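Long-range contact in alkane monooxygenase (Geobacillus thermodenitrificans, PDB 3B9O), which is a flavoprotein monooxygenase of the luciferase-like family, built on a TIM-barrel fold and holding flavin mononucleotide: residues I5-H17 with L46-V59. Residues are numbered along the deposited sequence; the frame is centred on the assembly and turned at random.
Sequences IHINAFEMNCVGH and LEKGKFDALFLADV. With FMN (flavin mononucleotide), chain C.
Leu46 of helix 36-48 rests its CD1 on Ala9 CB, a tight pair at 3.3 Å. Strands 6-12 and 53-57 and helix 36-48 form a beta-alpha-beta crossover of the TIM barrel. The strands run parallel as neighbours, and the helix lies on the face that carries Ala9 and Glu11. A Schellman motif with Lys50 as its C-prime residue ends the helix and turns the chain back to the sheet. Phe51 then lays its ring between side chains of both segments. Ile7 CG2, set anti to its own backbone N, makes a CH-pi contact over a ring face, 4.0 Å from the centroid. Leu46 CD2 sits over the opposite face, and Ala9 N meets the ring edge.

Asp52 OD2 accepts a short 2.5 Å hydrogen bond from His6 ND1 through its syn lone pair. The carboxylate stands nearly perpendicular to the imidazole, with planes 86° apart. Water 1 donates to both this oxygen and Asn8 OD1, while Asp52 OD1 forms a salt bridge with Arg404. The main polar partner of Asn8 is Asn376. Next comes the regular strand pairing. Ala9 N binds Ala53 O, and Ala9 O receives Phe55 N at 2.7 Å, an almost straight bond. Leu54 CD2 packs against Glu11 CB on the helix side. Glu11 bends at chi2 (46°), and its OE1 accepts from Met12 N and pairs with Arg30.

On the other face, Phe55 lies alongside Phe10, their rings inclined at 60°. Back on the helix side, Leu56 CD2 touches Glu11 CG. Ala57 N binds Glu11 O, and Ala57 CB lies 3.5 Å from His17 NE2. The flavin is met close by: FMN N3 donates to Asp58 O at 2.8 Å. Beyond it, the extended Met12 side chain places CE against Val59 CG2.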
loop_
_atom_site.group_PDB
_atom_site.type_symbol
_atom_site.label_atom_id
_atom_site.label_comp_id
_atom_site.label_asym_id
_atom_site.label_seq_id
_atom_site.Cartn_x
_atom_site.Cartn_y
_atom_site.Cartn_z
ATOM N N ILE A 5 12.855 -12.143 2.577
ATOM C CA ILE A 5 11.527 -11.748 2.075
ATOM C C ILE A 5 10.991 -10.585 2.909
ATOM O O ILE A 5 10.917 -10.692 4.141
ATOM C CB ILE A 5 10.548 -12.934 2.124
ATOM C CG1 ILE A 5 11.116 -14.134 1.307
ATOM C CG2 ILE A 5 9.124 -12.523 1.658
ATOM C CD1 ILE A 5 10.296 -15.428 1.457
ATOM N N HIS A 6 10.672 -9.478 2.238
ATOM C CA HIS A 6 10.011 -8.348 2.905
ATOM C C HIS A 6 8.520 -8.668 3.166
ATOM O O HIS A 6 7.808 -9.144 2.290
ATOM C CB HIS A 6 10.191 -7.040 2.106
ATOM C CG HIS A 6 11.622 -6.631 1.909
ATOM N ND1 HIS A 6 12.329 -5.893 2.843
ATOM C CD2 HIS A 6 12.460 -6.804 0.859
ATOM C CE1 HIS A 6 13.554 -5.679 2.393
ATOM N NE2 HIS A 6 13.660 -6.224 1.195
ATOM N N ILE A 7 8.035 -8.433 4.382
ATOM C CA ILE A 7 6.637 -8.687 4.655
ATOM C C ILE A 7 5.964 -7.458 5.253
ATOM O O ILE A 7 6.420 -6.925 6.278
ATOM C CB ILE A 7 6.438 -9.940 5.541
ATOM C CG1 ILE A 7 6.870 -11.212 4.763
ATOM C CG2 ILE A 7 4.970 -10.102 5.947
ATOM C CD1 ILE A 7 7.095 -12.400 5.604
ATOM N N ASN A 8 4.885 -7.029 4.601
ATOM C CA ASN A 8 4.010 -5.970 5.100
ATOM C C ASN A 8 2.657 -6.521 5.565
ATOM O O ASN A 8 2.130 -7.466 4.966
ATOM C CB ASN A 8 3.713 -4.953 4.007
ATOM C CG ASN A 8 4.945 -4.280 3.472
ATOM O OD1 ASN A 8 5.975 -4.190 4.147
ATOM N ND2 ASN A 8 4.841 -3.780 2.243
ATOM N N ALA A 9 2.098 -5.897 6.591
ATOM C CA ALA A 9 0.770 -6.205 7.100
ATOM C C ALA A 9 -0.216 -5.350 6.337
ATOM O O ALA A 9 -0.101 -4.127 6.342
ATOM C CB ALA A 9 0.730 -5.894 8.573
ATOM N N PHE A 10 -1.155 -5.977 5.646
ATOM C CA PHE A 10 -2.130 -5.251 4.830
ATOM C C PHE A 10 -3.360 -4.870 5.663
ATOM O O PHE A 10 -4.060 -5.730 6.250
ATOM C CB PHE A 10 -2.552 -6.075 3.620
ATOM C CG PHE A 10 -3.231 -5.299 2.544
ATOM C CD1 PHE A 10 -2.764 -4.047 2.157
ATOM C CD2 PHE A 10 -4.330 -5.848 1.872
ATOM C CE1 PHE A 10 -3.392 -3.335 1.138
ATOM C CE2 PHE A 10 -4.947 -5.139 0.822
ATOM C CZ PHE A 10 -4.478 -3.912 0.451
ATOM N N GLU A 11 -3.641 -3.576 5.693
ATOM C CA GLU A 11 -4.668 -3.070 6.615
ATOM C C GLU A 11 -5.428 -1.903 5.989
ATOM O O GLU A 11 -5.046 -1.389 4.947
ATOM C CB GLU A 11 -3.948 -2.673 7.935
ATOM C CG GLU A 11 -4.758 -2.354 9.156
ATOM C CD GLU A 11 -5.911 -3.339 9.485
ATOM O OE1 GLU A 11 -6.950 -3.263 8.832
ATOM O OE2 GLU A 11 -5.804 -4.127 10.426
ATOM N N MET A 12 -6.520 -1.501 6.629
ATOM C CA MET A 12 -7.273 -0.320 6.231
ATOM C C MET A 12 -8.045 0.162 7.455
ATOM O O MET A 12 -8.579 -0.656 8.223
ATOM C CB MET A 12 -8.256 -0.623 5.063
ATOM C CG MET A 12 -8.905 0.649 4.441
ATOM S SD MET A 12 -9.738 0.253 2.884
ATOM C CE MET A 12 -10.803 1.676 2.736
ATOM N N ASN A 13 -8.153 1.493 7.577
ATOM C CA ASN A 13 -8.820 2.133 8.706
ATOM C C ASN A 13 -10.366 2.084 8.485
ATOM O O ASN A 13 -11.013 3.118 8.284
ATOM C CB ASN A 13 -8.334 3.585 8.829
ATOM C CG ASN A 13 -8.624 4.193 10.170
ATOM O OD1 ASN A 13 -8.194 5.326 10.448
ATOM N ND2 ASN A 13 -9.310 3.435 11.050
ATOM N N CYS A 14 -10.928 0.883 8.526
ATOM C CA CYS A 14 -12.367 0.679 8.307
ATOM C C CYS A 14 -12.743 -0.664 8.876
ATOM O O CYS A 14 -11.898 -1.339 9.446
ATOM C CB CYS A 14 -12.737 0.748 6.816
ATOM S SG CYS A 14 -12.017 -0.582 5.748
ATOM N N VAL A 15 -13.980 -1.089 8.642
ATOM C CA VAL A 15 -14.446 -2.380 9.148
ATOM C C VAL A 15 -14.152 -3.497 8.145
ATOM O O VAL A 15 -13.274 -4.351 8.417
ATOM C CB VAL A 15 -15.953 -2.338 9.545
ATOM C CG1 VAL A 15 -16.462 -3.733 9.981
ATOM C CG2 VAL A 15 -16.203 -1.235 10.583
ATOM N N GLY A 16 -14.853 -3.503 7.009
ATOM C CA GLY A 16 -14.675 -4.561 6.004
ATOM C C GLY A 16 -13.720 -4.052 4.953
ATOM O O GLY A 16 -14.041 -3.122 4.224
ATOM N N HIS A 17 -12.533 -4.662 4.892
ATOM C CA HIS A 17 -11.490 -4.288 3.941
ATOM C C HIS A 17 -11.503 -5.215 2.685
ATOM O O HIS A 17 -11.981 -4.817 1.622
ATOM C CB HIS A 17 -10.131 -4.296 4.651
ATOM C CG HIS A 17 -8.969 -3.922 3.772
ATOM N ND1 HIS A 17 -7.657 -4.144 4.152
ATOM C CD2 HIS A 17 -8.911 -3.315 2.560
ATOM C CE1 HIS A 17 -6.846 -3.705 3.200
ATOM N NE2 HIS A 17 -7.581 -3.211 2.219
ATOM N N LEU A 46 3.131 -6.298 15.252
ATOM C CA LEU A 46 3.844 -6.438 13.974
ATOM C C LEU A 46 5.354 -6.295 14.177
ATOM O O LEU A 46 6.144 -6.960 13.507
ATOM C CB LEU A 46 3.330 -5.409 12.933
ATOM C CG LEU A 46 1.847 -5.638 12.581
ATOM C CD1 LEU A 46 1.395 -4.633 11.539
ATOM C CD2 LEU A 46 1.575 -7.073 12.095
ATOM N N GLU A 47 5.743 -5.382 15.065
ATOM C CA GLU A 47 7.158 -5.196 15.371
ATOM C C GLU A 47 7.721 -6.418 16.089
ATOM O O GLU A 47 8.820 -6.840 15.772
ATOM C CB GLU A 47 7.381 -3.916 16.179
ATOM C CG GLU A 47 8.839 -3.680 16.500
ATOM C CD GLU A 47 9.175 -2.215 16.601
ATOM O OE1 GLU A 47 9.338 -1.701 17.732
ATOM O OE2 GLU A 47 9.253 -1.581 15.560
ATOM N N LYS A 48 6.961 -6.996 17.032
ATOM C CA LYS A 48 7.310 -8.290 17.615
ATOM C C LYS A 48 7.553 -9.369 16.513
ATOM O O LYS A 48 8.536 -10.118 16.589
ATOM C CB LYS A 48 6.275 -8.735 18.685
ATOM C CG LYS A 48 6.287 -10.228 18.991
ATOM C CD LYS A 48 5.089 -10.660 19.921
ATOM C CE LYS A 48 4.450 -12.008 19.456
ATOM N NZ LYS A 48 3.597 -12.697 20.544
ATOM N N GLY A 49 6.681 -9.442 15.505
ATOM C CA GLY A 49 6.886 -10.343 14.369
ATOM C C GLY A 49 7.894 -9.930 13.308
ATOM O O GLY A 49 7.970 -10.570 12.253
ATOM N N LYS A 50 8.632 -8.839 13.558
ATOM C CA LYS A 50 9.666 -8.267 12.643
ATOM C C LYS A 50 9.159 -7.838 11.260
ATOM O O LYS A 50 9.948 -7.776 10.313
ATOM C CB LYS A 50 10.921 -9.182 12.490
ATOM C CG LYS A 50 11.353 -9.838 13.788
ATOM C CD LYS A 50 11.943 -8.840 14.756
ATOM C CE LYS A 50 12.233 -9.537 16.090
ATOM N NZ LYS A 50 12.810 -8.555 17.035
ATOM N N PHE A 51 7.867 -7.536 11.141
ATOM C CA PHE A 51 7.334 -7.076 9.863
ATOM C C PHE A 51 8.088 -5.832 9.360
ATOM O O PHE A 51 8.409 -4.983 10.152
ATOM C CB PHE A 51 5.840 -6.718 10.024
ATOM C CG PHE A 51 4.893 -7.886 9.809
ATOM C CD1 PHE A 51 4.969 -9.030 10.608
ATOM C CD2 PHE A 51 3.910 -7.828 8.827
ATOM C CE1 PHE A 51 4.085 -10.102 10.415
ATOM C CE2 PHE A 51 3.005 -8.869 8.650
ATOM C CZ PHE A 51 3.092 -10.006 9.457
ATOM N N ASP A 52 8.335 -5.711 8.056
ATOM C CA ASP A 52 8.823 -4.439 7.494
ATOM C C ASP A 52 7.892 -3.257 7.809
ATOM O O ASP A 52 8.340 -2.189 8.263
ATOM C CB ASP A 52 8.902 -4.472 5.970
ATOM C CG ASP A 52 10.063 -5.302 5.431
ATOM O OD1 ASP A 52 10.293 -6.411 5.940
ATOM O OD2 ASP A 52 10.673 -4.891 4.426
ATOM N N ALA A 53 6.613 -3.433 7.505
ATOM C CA ALA A 53 5.696 -2.282 7.549
ATOM C C ALA A 53 4.240 -2.676 7.746
ATOM O O ALA A 53 3.838 -3.853 7.530
ATOM C CB ALA A 53 5.867 -1.411 6.271
ATOM N N LEU A 54 3.466 -1.677 8.156
ATOM C CA LEU A 54 2.019 -1.711 8.111
ATOM C C LEU A 54 1.631 -0.961 6.854
ATOM O O LEU A 54 1.996 0.215 6.721
ATOM C CB LEU A 54 1.480 -0.946 9.318
ATOM C CG LEU A 54 0.055 -1.171 9.837
ATOM C CD1 LEU A 54 -0.699 0.055 10.116
ATOM C CD2 LEU A 54 -0.787 -2.338 9.286
ATOM N N PHE A 55 0.893 -1.617 5.951
ATOM C CA PHE A 55 0.516 -1.016 4.659
ATOM C C PHE A 55 -0.977 -0.706 4.726
ATOM O O PHE A 55 -1.809 -1.616 4.820
ATOM C CB PHE A 55 0.857 -1.986 3.489
ATOM C CG PHE A 55 0.626 -1.416 2.096
ATOM C CD1 PHE A 55 1.682 -1.309 1.199
ATOM C CD2 PHE A 55 -0.635 -1.016 1.670
ATOM C CE1 PHE A 55 1.482 -0.798 -0.119
ATOM C CE2 PHE A 55 -0.842 -0.472 0.353
ATOM C CZ PHE A 55 0.215 -0.385 -0.532
ATOM N N LEU A 56 -1.307 0.575 4.732
ATOM C CA LEU A 56 -2.706 1.000 4.873
ATOM C C LEU A 56 -3.283 1.391 3.509
ATOM O O LEU A 56 -2.803 2.332 2.862
ATOM C CB LEU A 56 -2.821 2.164 5.865
ATOM C CG LEU A 56 -2.599 1.763 7.315
ATOM C CD1 LEU A 56 -1.990 2.964 8.079
ATOM C CD2 LEU A 56 -3.906 1.281 7.894
ATOM N N ALA A 57 -4.281 0.643 3.086
ATOM C CA ALA A 57 -5.132 1.028 1.946
ATOM C C ALA A 57 -6.017 2.219 2.352
ATOM O O ALA A 57 -6.103 2.593 3.549
ATOM C CB ALA A 57 -6.000 -0.162 1.509
ATOM N N ASP A 58 -6.655 2.833 1.365
ATOM C CA ASP A 58 -7.608 3.898 1.624
ATOM C C ASP A 58 -8.504 4.129 0.433
ATOM O O ASP A 58 -8.120 3.861 -0.720
ATOM C CB ASP A 58 -6.913 5.233 1.895
ATOM C CG ASP A 58 -7.854 6.255 2.516
ATOM O OD1 ASP A 58 -8.774 5.861 3.310
ATOM O OD2 ASP A 58 -7.659 7.456 2.219
ATOM N N VAL A 59 -9.687 4.660 0.713
ATOM C CA VAL A 59 -10.569 5.183 -0.347
ATOM C C VAL A 59 -11.260 6.415 0.236
ATOM O O VAL A 59 -11.528 6.477 1.453
ATOM C CB VAL A 59 -11.695 4.145 -0.806
ATOM C CG1 VAL A 59 -11.109 2.881 -1.443
ATOM C CG2 VAL A 59 -12.698 3.824 0.346
HETATM N N1 FMN C . -6.989 1.937 -5.084
HETATM C C2 FMN C . -7.349 2.723 -4.043
HETATM O O2 FMN C . -8.046 3.752 -4.288
HETATM N N3 FMN C . -6.941 2.369 -2.781
HETATM C C4 FMN C . -6.178 1.252 -2.559
HETATM O O4 FMN C . -5.810 0.955 -1.403
HETATM C C4A FMN C . -5.795 0.438 -3.637
HETATM N N5 FMN C . -5.030 -0.686 -3.489
HETATM C C5A FMN C . -4.706 -1.446 -4.583
HETATM C C6 FMN C . -3.930 -2.616 -4.469
HETATM C C7 FMN C . -3.597 -3.377 -5.607
HETATM C C7M FMN C . -2.767 -4.638 -5.500
HETATM C C8 FMN C . -4.029 -2.969 -6.860
HETATM C C8M FMN C . -3.681 -3.778 -8.089
HETATM C C9 FMN C . -4.804 -1.811 -6.990
HETATM C C9A FMN C . -5.150 -1.046 -5.862
HETATM N N10 FMN C . -5.903 0.077 -5.993
HETATM C C10 FMN C . -6.235 0.813 -4.912
HETATM C "C1'" FMN C . -6.387 0.536 -7.313
HETATM C "C2'" FMN C . -5.446 1.624 -7.859
HETATM O "O2'" FMN C . -4.412 1.925 -6.920
HETATM C "C3'" FMN C . -6.120 2.948 -8.254
HETATM O "O3'" FMN C . -7.035 3.442 -7.252
HETATM C "C4'" FMN C . -6.707 2.927 -9.683
HETATM O "O4'" FMN C . -8.075 3.348 -9.706
HETATM C "C5'" FMN C . -6.614 1.573 -10.396
HETATM O "O5'" FMN C . -5.377 1.615 -11.095
HETATM P P FMN C . -5.122 0.850 -12.485
HETATM O O1P FMN C . -6.408 1.043 -13.271
HETATM O O2P FMN C . -3.914 1.557 -13.025
HETATM O O3P FMN C . -4.932 -0.614 -12.134
HETATM O O HOH W 1 8.426 -3.583 3.023
HETATM O O HOH W 2 -6.930 3.385 5.801
#